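Local coordinates for iron-binding protein (Staphylococcus epidermidis, PDB 4M7O) that probably binds an iron-containing ligand as the extracytoplasmic solute-binding component of an uptake system, at residues V163-S168 with I216-E221; Y37-G42 with K134-L139; D148-S153 with G267-R272. All coordinates share one frame; numbering follows the deposited sequence.

How the interactions relate
The long helix 133-152 links the two lobes, as in the helical-backbone class of periplasmic binding proteins, and interactions 2 and 3 both use it. Interaction 2 (37-42 with 134-139) joins its beginning to the lobe built on the parallel five-stranded sheet, while interaction 3 (148-153 with 267-272) joins its end to helix 264-275; their centres lie about 23 Å apart. Interaction 1 (163-168 with 216-221) pairs strand 162-168, which follows the helix in the chain, with strand 216-219 inside the second lobe. It touches interaction 3 where Ile218 CD1 meets Leu271 CD1 at 4.0 Å, but its centre is about 33 Å from that of interaction 2. No bound ligand takes part.

Interaction 1 of 3, residues V163-S168 with I216-E221; sequences VFMEVS and ILISTE
The Phe164 ring is met obliquely by CD2 of Leu217, which also packs on Phe164 CB at 4.0 Å, and has OE1 of Glu166 in plane at its edge. The ring shares a sheet face with Glu166, Leu217 and Ser219, the face covered by helix 225-234; on that face CG stands anti to the backbone N (chi1 173°), beside the carbonyl carbon. On the other face, CG1 of Val163 rests on CD1 of Ile218 at 4.0 Å. Selenomethionine Met165 bends at both chi2 and chi3, lying beside Ile218 and bringing its CE against CG2 of Thr220 at 3.5 Å, a tight methyl contact; Phe182 of helix 181-188 packs against both residues.

Strands 163-168 and 216-219 are parallel neighbours in the mixed sheet of the second lobe. Phe164 N gives a nearly straight bond to Ile216 O (2.9 Å, 178°), and Phe164 O accepts from Ile218 N. Glu166 continues the pairing, its N donating to Ile218 O and its O accepting from Thr220 N at 2.9 Å, which carries the register one residue past the end of strand 216-219. There OG1 of Thr220 lies 3.4 Å from CG1 of Val167, and one water joins OG1 to Val167 O. Along the other edge of strand 163-168 a classic beta bulge sets Val167 and Ser168 together opposite the single residue Tyr174.

Chemically, the backbone pairing satisfies the inward polar groups of two strands whose side chains are largely apolar. The buried carboxylate of Glu166 is held by a salt bridge to Arg235 and a hydrogen bond from Tyr228, which would probably favour its charged form.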
loop_
_atom_site.group_PDB
_atom_site.type_symbol
_atom_site.label_atom_id
_atom_site.label_comp_id
_atom_site.label_asym_id
_atom_site.label_seq_id
_atom_site.Cartn_x
_atom_site.Cartn_y
_atom_site.Cartn_z
ATOM N N VAL A 163 13.852 12.955 4.617
ATOM C CA VAL A 163 13.066 12.711 3.418
ATOM C C VAL A 163 11.689 13.355 3.528
ATOM O O VAL A 163 10.998 13.194 4.537
ATOM C CB VAL A 163 12.878 11.213 3.201
ATOM C CG1 VAL A 163 12.026 10.957 1.962
ATOM C CG2 VAL A 163 14.240 10.512 3.106
ATOM N N PHE A 164 11.302 14.095 2.494
ATOM C CA PHE A 164 9.973 14.667 2.424
ATOM C C PHE A 164 9.131 13.801 1.491
ATOM O O PHE A 164 9.502 13.587 0.330
ATOM C CB PHE A 164 10.033 16.109 1.913
ATOM C CG PHE A 164 8.679 16.709 1.647
ATOM C CD1 PHE A 164 7.866 17.113 2.695
ATOM C CD2 PHE A 164 8.215 16.873 0.358
ATOM C CE1 PHE A 164 6.617 17.657 2.455
ATOM C CE2 PHE A 164 6.952 17.423 0.125
ATOM C CZ PHE A 164 6.160 17.804 1.168
HETATM N N MSE A 165 8.021 13.271 2.006
HETATM C CA MSE A 165 7.120 12.457 1.200
HETATM C C MSE A 165 5.978 13.352 0.755
HETATM O O MSE A 165 5.211 13.864 1.581
HETATM C CB MSE A 165 6.554 11.298 2.023
HETATM C CG MSE A 165 7.589 10.427 2.706
HETATM SE SE MSE A 165 8.602 9.299 1.478
HETATM C CE MSE A 165 7.124 8.343 0.659
ATOM N N GLU A 166 5.867 13.565 -0.546
ATOM C CA GLU A 166 4.791 14.390 -1.063
ATOM C C GLU A 166 3.660 13.488 -1.538
ATOM O O GLU A 166 3.804 12.796 -2.558
ATOM C CB GLU A 166 5.310 15.238 -2.219
ATOM C CG GLU A 166 4.273 16.190 -2.779
ATOM C CD GLU A 166 4.894 17.267 -3.636
ATOM O OE1 GLU A 166 6.105 17.557 -3.461
ATOM O OE2 GLU A 166 4.172 17.840 -4.477
ATOM N N VAL A 167 2.545 13.453 -0.807
ATOM C CA VAL A 167 1.484 12.490 -1.158
ATOM C C VAL A 167 0.316 13.115 -1.914
ATOM O O VAL A 167 -0.573 12.422 -2.383
ATOM C CB VAL A 167 0.947 11.711 0.055
ATOM C CG1 VAL A 167 2.079 10.966 0.731
ATOM C CG2 VAL A 167 0.241 12.650 1.040
ATOM N N SER A 168 0.322 14.436 -2.025
ATOM C CA SER A 168 -0.645 15.120 -2.869
ATOM C C SER A 168 -0.072 16.497 -3.124
ATOM O O SER A 168 0.750 16.983 -2.336
ATOM C CB SER A 168 -2.011 15.201 -2.179
ATOM O OG SER A 168 -3.021 15.576 -3.102
ATOM N N ILE A 216 15.941 14.932 0.446
ATOM C CA ILE A 216 15.370 14.149 -0.639
ATOM C C ILE A 216 13.874 14.456 -0.717
ATOM O O ILE A 216 13.211 14.522 0.320
ATOM C CB ILE A 216 15.531 12.635 -0.363
ATOM C CG1 ILE A 216 16.990 12.297 -0.016
ATOM C CG2 ILE A 216 15.030 11.806 -1.537
ATOM C CD1 ILE A 216 17.236 10.845 0.300
ATOM N N LEU A 217 13.350 14.667 -1.926
ATOM C CA LEU A 217 11.898 14.801 -2.130
ATOM C C LEU A 217 11.408 13.559 -2.858
ATOM O O LEU A 217 11.999 13.132 -3.862
ATOM C CB LEU A 217 11.561 16.031 -2.976
ATOM C CG LEU A 217 12.266 17.348 -2.636
ATOM C CD1 LEU A 217 11.818 18.485 -3.575
ATOM C CD2 LEU A 217 11.967 17.738 -1.198
ATOM N N ILE A 218 10.345 12.952 -2.352
ATOM C CA ILE A 218 9.753 11.815 -3.053
ATOM C C ILE A 218 8.263 12.031 -3.190
ATOM O O ILE A 218 7.554 12.089 -2.184
ATOM C CB ILE A 218 9.977 10.494 -2.298
ATOM C CG1 ILE A 218 11.470 10.280 -2.041
ATOM C CG2 ILE A 218 9.349 9.307 -3.066
ATOM C CD1 ILE A 218 11.802 8.947 -1.452
ATOM N N SER A 219 7.790 12.159 -4.427
ATOM C CA SER A 219 6.355 12.226 -4.685
ATOM C C SER A 219 5.768 10.828 -4.836
ATOM O O SER A 219 6.335 9.975 -5.524
ATOM C CB SER A 219 6.073 13.004 -5.961
ATOM O OG SER A 219 4.761 12.696 -6.403
ATOM N N THR A 220 4.628 10.584 -4.203
ATOM C CA THR A 220 4.045 9.248 -4.247
ATOM C C THR A 220 2.815 9.182 -5.129
ATOM O O THR A 220 1.991 8.283 -4.982
ATOM C CB THR A 220 3.685 8.753 -2.842
ATOM O OG1 THR A 220 2.678 9.609 -2.276
ATOM C CG2 THR A 220 4.917 8.781 -1.967
ATOM N N GLU A 221 2.689 10.134 -6.044
ATOM C CA GLU A 221 1.469 10.240 -6.835
ATOM C C GLU A 221 1.548 9.480 -8.144
ATOM O O GLU A 221 0.587 9.464 -8.904
ATOM C CB GLU A 221 1.135 11.700 -7.110
ATOM C CG GLU A 221 0.691 12.455 -5.891
ATOM C CD GLU A 221 0.151 13.815 -6.238
ATOM O OE1 GLU A 221 0.957 14.761 -6.307
ATOM O OE2 GLU A 221 -1.075 13.938 -6.453
HETATM O O HOH W 1 -0.104 9.697 -3.085
#

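Interaction 2 of 3, residues Y37-G42 with K134-L139; sequences YRLGIG and KQAKEL
The side chains of Arg38 and Leu139 meet roughly at right angles where the C-terminal end of helix 30-38, closed by a Schellman motif at Gly40, faces the first turns of the long interlobe helix 133-152. CD1 of Leu139 covers one face of the Arg38 guanidinium, a methyl centred on the group and 3.7 Å from its plane. The same methyl touches Arg38 CB at 3.8 Å, so it sits within the curve of an arginine chain bent at both chi2 (-64°) and chi3 (-57°). This fold brings the guanidinium back over the leucine, while its NH2 makes a salt bridge to Glu142 one turn further along the helix. The arginine thus holds helix 133-152 through an apolar face and a charged end at once.

Leu39 completes the packing with a single branch. Its CD2 points into the helix surface, lying 3.6 Å from Ala136 N and 4.1 Å from CD2 of Leu139, with CB of Ala136 beside it. Leu39 is also covered by Ile126, and Leu139 by Phe123, both of helix 116-129; the two leucines therefore share an apolar layer with that helix. Gly40, with its positive phi of 92°, turns the chain away after Leu39, and its N bonds back to Tyr37 O.

The carbonyl of Leu39 faces helix 133-152 as well and accepts a hydrogen bond from Arg132, just ahead of that helix. Across the two segments no hydrogen bond forms; the nearest approach to this carbonyl oxygen is by an aliphatic carbon, Gln135 CG, 3.4 Å from Leu39 O.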
loop_
_atom_site.group_PDB
_atom_site.type_symbol
_atom_site.label_atom_id
_atom_site.label_comp_id
_atom_site.label_asym_id
_atom_site.label_seq_id
_atom_site.Cartn_x
_atom_site.Cartn_y
_atom_site.Cartn_z
ATOM N N TYR A 37 -3.847 -16.190 -2.634
ATOM C CA TYR A 37 -3.066 -17.066 -3.501
ATOM C C TYR A 37 -1.863 -17.604 -2.737
ATOM O O TYR A 37 -1.536 -18.781 -2.861
ATOM C CB TYR A 37 -2.614 -16.329 -4.771
ATOM C CG TYR A 37 -3.490 -16.573 -5.979
ATOM C CD1 TYR A 37 -4.643 -15.838 -6.188
ATOM C CD2 TYR A 37 -3.150 -17.531 -6.923
ATOM C CE1 TYR A 37 -5.419 -16.039 -7.293
ATOM C CE2 TYR A 37 -3.941 -17.751 -8.027
ATOM C CZ TYR A 37 -5.073 -17.001 -8.206
ATOM O OH TYR A 37 -5.873 -17.212 -9.300
ATOM N N ARG A 38 -1.215 -16.757 -1.932
ATOM C CA ARG A 38 -0.016 -17.204 -1.198
ATOM C C ARG A 38 -0.383 -18.178 -0.068
ATOM O O ARG A 38 0.463 -18.910 0.437
ATOM C CB ARG A 38 0.799 -16.014 -0.667
ATOM C CG ARG A 38 1.522 -15.200 -1.754
ATOM C CD ARG A 38 2.596 -16.023 -2.490
ATOM N NE ARG A 38 3.589 -16.564 -1.569
ATOM C CZ ARG A 38 4.597 -15.863 -1.043
ATOM N NH1 ARG A 38 4.757 -14.583 -1.342
ATOM N NH2 ARG A 38 5.451 -16.444 -0.212
ATOM N N LEU A 39 -1.655 -18.199 0.307
ATOM C CA LEU A 39 -2.137 -19.140 1.316
ATOM C C LEU A 39 -2.512 -20.483 0.693
ATOM O O LEU A 39 -2.829 -21.440 1.414
ATOM C CB LEU A 39 -3.337 -18.567 2.086
ATOM C CG LEU A 39 -3.024 -17.345 2.962
ATOM C CD1 LEU A 39 -4.229 -16.947 3.809
ATOM C CD2 LEU A 39 -1.817 -17.611 3.842
ATOM N N GLY A 40 -2.463 -20.557 -0.638
ATOM C CA GLY A 40 -2.706 -21.810 -1.340
ATOM C C GLY A 40 -4.163 -21.993 -1.736
ATOM O O GLY A 40 -4.562 -23.066 -2.184
ATOM N N ILE A 41 -4.965 -20.946 -1.588
ATOM C CA ILE A 41 -6.387 -21.077 -1.888
ATOM C C ILE A 41 -6.858 -20.201 -3.050
ATOM O O ILE A 41 -8.028 -19.832 -3.115
ATOM C CB ILE A 41 -7.281 -20.883 -0.622
ATOM C CG1 ILE A 41 -7.036 -19.525 0.036
ATOM C CG2 ILE A 41 -7.035 -21.999 0.391
ATOM C CD1 ILE A 41 -7.865 -19.315 1.301
ATOM N N GLY A 42 -5.951 -19.886 -3.971
ATOM C CA GLY A 42 -6.325 -19.144 -5.164
ATOM C C GLY A 42 -7.387 -19.856 -5.987
ATOM O O GLY A 42 -8.233 -19.215 -6.632
ATOM N N LYS A 134 -1.290 -22.338 9.227
ATOM C CA LYS A 134 0.055 -22.819 8.922
ATOM C C LYS A 134 0.662 -22.053 7.747
ATOM O O LYS A 134 1.812 -21.631 7.802
ATOM C CB LYS A 134 0.020 -24.318 8.616
ATOM C CG LYS A 134 1.318 -24.883 8.074
ATOM N N GLN A 135 -0.129 -21.855 6.698
ATOM C CA GLN A 135 0.322 -21.155 5.510
ATOM C C GLN A 135 0.562 -19.675 5.788
ATOM O O GLN A 135 1.457 -19.068 5.198
ATOM C CB GLN A 135 -0.697 -21.314 4.373
ATOM C CG GLN A 135 -0.836 -22.732 3.808
ATOM C CD GLN A 135 -1.669 -23.651 4.682
ATOM O OE1 GLN A 135 -2.280 -23.220 5.665
ATOM N NE2 GLN A 135 -1.699 -24.931 4.325
ATOM N N ALA A 136 -0.235 -19.092 6.679
ATOM C CA ALA A 136 -0.102 -17.666 6.974
ATOM C C ALA A 136 1.187 -17.418 7.736
ATOM O O ALA A 136 1.853 -16.408 7.520
ATOM C CB ALA A 136 -1.301 -17.149 7.749
ATOM N N LYS A 137 1.533 -18.349 8.620
ATOM C CA LYS A 137 2.773 -18.262 9.385
ATOM C C LYS A 137 3.962 -18.340 8.449
ATOM O O LYS A 137 4.914 -17.562 8.570
ATOM C CB LYS A 137 2.860 -19.377 10.430
ATOM C CG LYS A 137 4.290 -19.665 10.899
ATOM C CD LYS A 137 4.335 -20.570 12.130
ATOM C CE LYS A 137 5.714 -21.191 12.320
ATOM N NZ LYS A 137 6.805 -20.188 12.222
ATOM N N GLU A 138 3.907 -19.283 7.514
ATOM C CA GLU A 138 4.962 -19.417 6.524
ATOM C C GLU A 138 5.048 -18.153 5.670
ATOM O O GLU A 138 6.140 -17.679 5.356
ATOM C CB GLU A 138 4.735 -20.666 5.670
ATOM C CG GLU A 138 4.797 -21.961 6.485
ATOM C CD GLU A 138 4.578 -23.214 5.648
ATOM O OE1 GLU A 138 4.287 -23.087 4.438
ATOM O OE2 GLU A 138 4.698 -24.329 6.207
ATOM N N LEU A 139 3.892 -17.600 5.315
ATOM C CA LEU A 139 3.848 -16.377 4.527
ATOM C C LEU A 139 4.445 -15.191 5.290
ATOM O O LEU A 139 5.134 -14.354 4.704
ATOM C CB LEU A 139 2.407 -16.067 4.115
ATOM C CG LEU A 139 2.221 -14.709 3.447
ATOM C CD1 LEU A 139 3.010 -14.638 2.156
ATOM C CD2 LEU A 139 0.750 -14.451 3.187
#

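Interaction 3 of 3, residues D148-S153 with G267-R272; sequences DKIINS and GLKDLR
Ile150 lies across from Lys269 where helices 148-152 and 267-272 run nearly parallel, their axes 9.6 Å apart and inclined by 10°. Both methyl ends of Ile150 face the second helix. CG2, anti to the backbone N, lies 3.8 Å from Lys269 CA, and CD1 reaches the first carbons of the lysine side chain, coming within 3.9 Å of Lys269 CB. The two side chains are nearly perpendicular, Lys269 continuing outward in an extended chain. Next to them, CD2 of Leu268 touches both Ile150 CB and Ile151 CG1, while Met185 of helix 181-188 packs on the same leucine and ties the pair to the second lobe.

At the end of helix 133-152 the contact becomes polar. Arg272 NH1 donates to Ser153 O at 3.1 Å with an N-H...O angle of 164°. That oxygen lies at the guanidinium edge, close to its plane, whereas the donor stands above the carbonyl plane and so does not use a lone-pair direction. NE adds a weak bond to the same oxygen and another to Ser153 OG at 3.1 Å. Asn152 finishes the helix differently: its ND2 and its backbone N reach Asp148 O from opposite faces of the carbonyl plane.

Taken together, the apolar Ile150 packing and the Arg272-Ser153 hydrogen bonds join the last turn of the interlobe helix to helix 264-275 near the end of the chain. The cationic group of Arg272 thus sits against the C-terminal end of helix 133-152, where it probably interacts favourably with the helix dipole.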
loop_
_atom_site.group_PDB
_atom_site.type_symbol
_atom_site.label_atom_id
_atom_site.label_comp_id
_atom_site.label_asym_id
_atom_site.label_seq_id
_atom_site.Cartn_x
_atom_site.Cartn_y
_atom_site.Cartn_z
ATOM N N ASP A 148 13.742 -8.096 5.756
ATOM C CA ASP A 148 14.984 -7.986 6.523
ATOM C C ASP A 148 16.210 -7.924 5.625
ATOM O O ASP A 148 17.213 -7.301 5.972
ATOM C CB ASP A 148 15.122 -9.153 7.508
ATOM C CG ASP A 148 14.029 -9.158 8.565
ATOM O OD1 ASP A 148 13.251 -8.175 8.632
ATOM O OD2 ASP A 148 13.953 -10.143 9.333
ATOM N N LYS A 149 16.127 -8.577 4.471
ATOM C CA LYS A 149 17.190 -8.505 3.479
ATOM C C LYS A 149 17.363 -7.075 2.948
ATOM O O LYS A 149 18.483 -6.585 2.856
ATOM C CB LYS A 149 16.892 -9.474 2.340
ATOM C CG LYS A 149 18.033 -9.702 1.378
ATOM C CD LYS A 149 17.735 -10.890 0.472
ATOM N N ILE A 150 16.260 -6.403 2.611
ATOM C CA ILE A 150 16.326 -5.007 2.157
ATOM C C ILE A 150 16.827 -4.063 3.265
ATOM O O ILE A 150 17.704 -3.218 3.030
ATOM C CB ILE A 150 14.955 -4.489 1.633
ATOM C CG1 ILE A 150 14.395 -5.401 0.540
ATOM C CG2 ILE A 150 15.077 -3.055 1.116
ATOM C CD1 ILE A 150 15.360 -5.715 -0.584
ATOM N N ILE A 151 16.260 -4.203 4.463
ATOM C CA ILE A 151 16.709 -3.445 5.629
ATOM C C ILE A 151 18.200 -3.633 5.842
ATOM O O ILE A 151 18.926 -2.670 6.092
ATOM C CB ILE A 151 15.953 -3.873 6.906
ATOM C CG1 ILE A 151 14.468 -3.509 6.793
ATOM C CG2 ILE A 151 16.577 -3.241 8.143
ATOM C CD1 ILE A 151 13.643 -3.939 7.985
ATOM N N ASN A 152 18.666 -4.871 5.733
ATOM C CA ASN A 152 20.091 -5.143 5.905
ATOM C C ASN A 152 20.974 -4.676 4.746
ATOM O O ASN A 152 22.186 -4.633 4.872
ATOM C CB ASN A 152 20.340 -6.623 6.205
ATOM C CG ASN A 152 20.204 -6.941 7.676
ATOM O OD1 ASN A 152 21.133 -6.715 8.453
ATOM N ND2 ASN A 152 19.051 -7.461 8.072
ATOM N N SER A 153 20.368 -4.314 3.624
ATOM C CA SER A 153 21.143 -3.844 2.482
ATOM C C SER A 153 21.450 -2.357 2.599
ATOM O O SER A 153 22.128 -1.796 1.743
ATOM C CB SER A 153 20.373 -4.090 1.191
ATOM O OG SER A 153 19.226 -3.262 1.147
ATOM N N GLY A 267 8.396 -3.048 -2.707
ATOM C CA GLY A 267 8.097 -1.647 -2.460
ATOM C C GLY A 267 9.140 -0.996 -1.573
ATOM O O GLY A 267 9.620 0.102 -1.872
ATOM N N LEU A 268 9.510 -1.676 -0.489
ATOM C CA LEU A 268 10.546 -1.168 0.404
ATOM C C LEU A 268 11.865 -1.001 -0.335
ATOM O O LEU A 268 12.609 -0.053 -0.075
ATOM C CB LEU A 268 10.738 -2.104 1.598
ATOM C CG LEU A 268 11.654 -1.588 2.708
ATOM C CD1 LEU A 268 10.985 -0.427 3.416
ATOM C CD2 LEU A 268 11.989 -2.681 3.698
ATOM N N LYS A 269 12.155 -1.917 -1.256
ATOM C CA LYS A 269 13.397 -1.847 -2.027
ATOM C C LYS A 269 13.427 -0.635 -2.942
ATOM O O LYS A 269 14.479 -0.018 -3.133
ATOM C CB LYS A 269 13.584 -3.106 -2.872
ATOM C CG LYS A 269 14.943 -3.166 -3.575
ATOM C CD LYS A 269 15.004 -4.360 -4.518
ATOM C CE LYS A 269 16.358 -4.461 -5.186
ATOM N NZ LYS A 269 16.431 -5.690 -6.043
ATOM N N ASP A 270 12.279 -0.307 -3.522
ATOM C CA ASP A 270 12.177 0.854 -4.403
ATOM C C ASP A 270 12.536 2.109 -3.636
ATOM O O ASP A 270 13.350 2.909 -4.087
ATOM C CB ASP A 270 10.761 0.984 -4.973
ATOM C CG ASP A 270 10.480 -0.029 -6.062
ATOM O OD1 ASP A 270 11.436 -0.703 -6.502
ATOM O OD2 ASP A 270 9.308 -0.143 -6.492
ATOM N N LEU A 271 11.921 2.256 -2.468
ATOM C CA LEU A 271 12.163 3.390 -1.583
ATOM C C LEU A 271 13.629 3.452 -1.157
ATOM O O LEU A 271 14.220 4.532 -1.085
ATOM C CB LEU A 271 11.248 3.302 -0.356
ATOM C CG LEU A 271 10.726 4.631 0.193
ATOM C CD1 LEU A 271 9.980 5.385 -0.893
ATOM C CD2 LEU A 271 9.817 4.389 1.385
ATOM N N ARG A 272 14.221 2.290 -0.898
ATOM C CA ARG A 272 15.629 2.214 -0.523
ATOM C C ARG A 272 16.545 2.776 -1.614
ATOM O O ARG A 272 17.469 3.547 -1.333
ATOM C CB ARG A 272 16.017 0.763 -0.225
ATOM C CG ARG A 272 17.472 0.604 0.203
ATOM C CD ARG A 272 18.162 -0.491 -0.574
ATOM N NE ARG A 272 19.596 -0.512 -0.291
ATOM C CZ ARG A 272 20.489 0.249 -0.915
ATOM N NH1 ARG A 272 21.775 0.171 -0.595
ATOM N NH2 ARG A 272 20.093 1.090 -1.864
#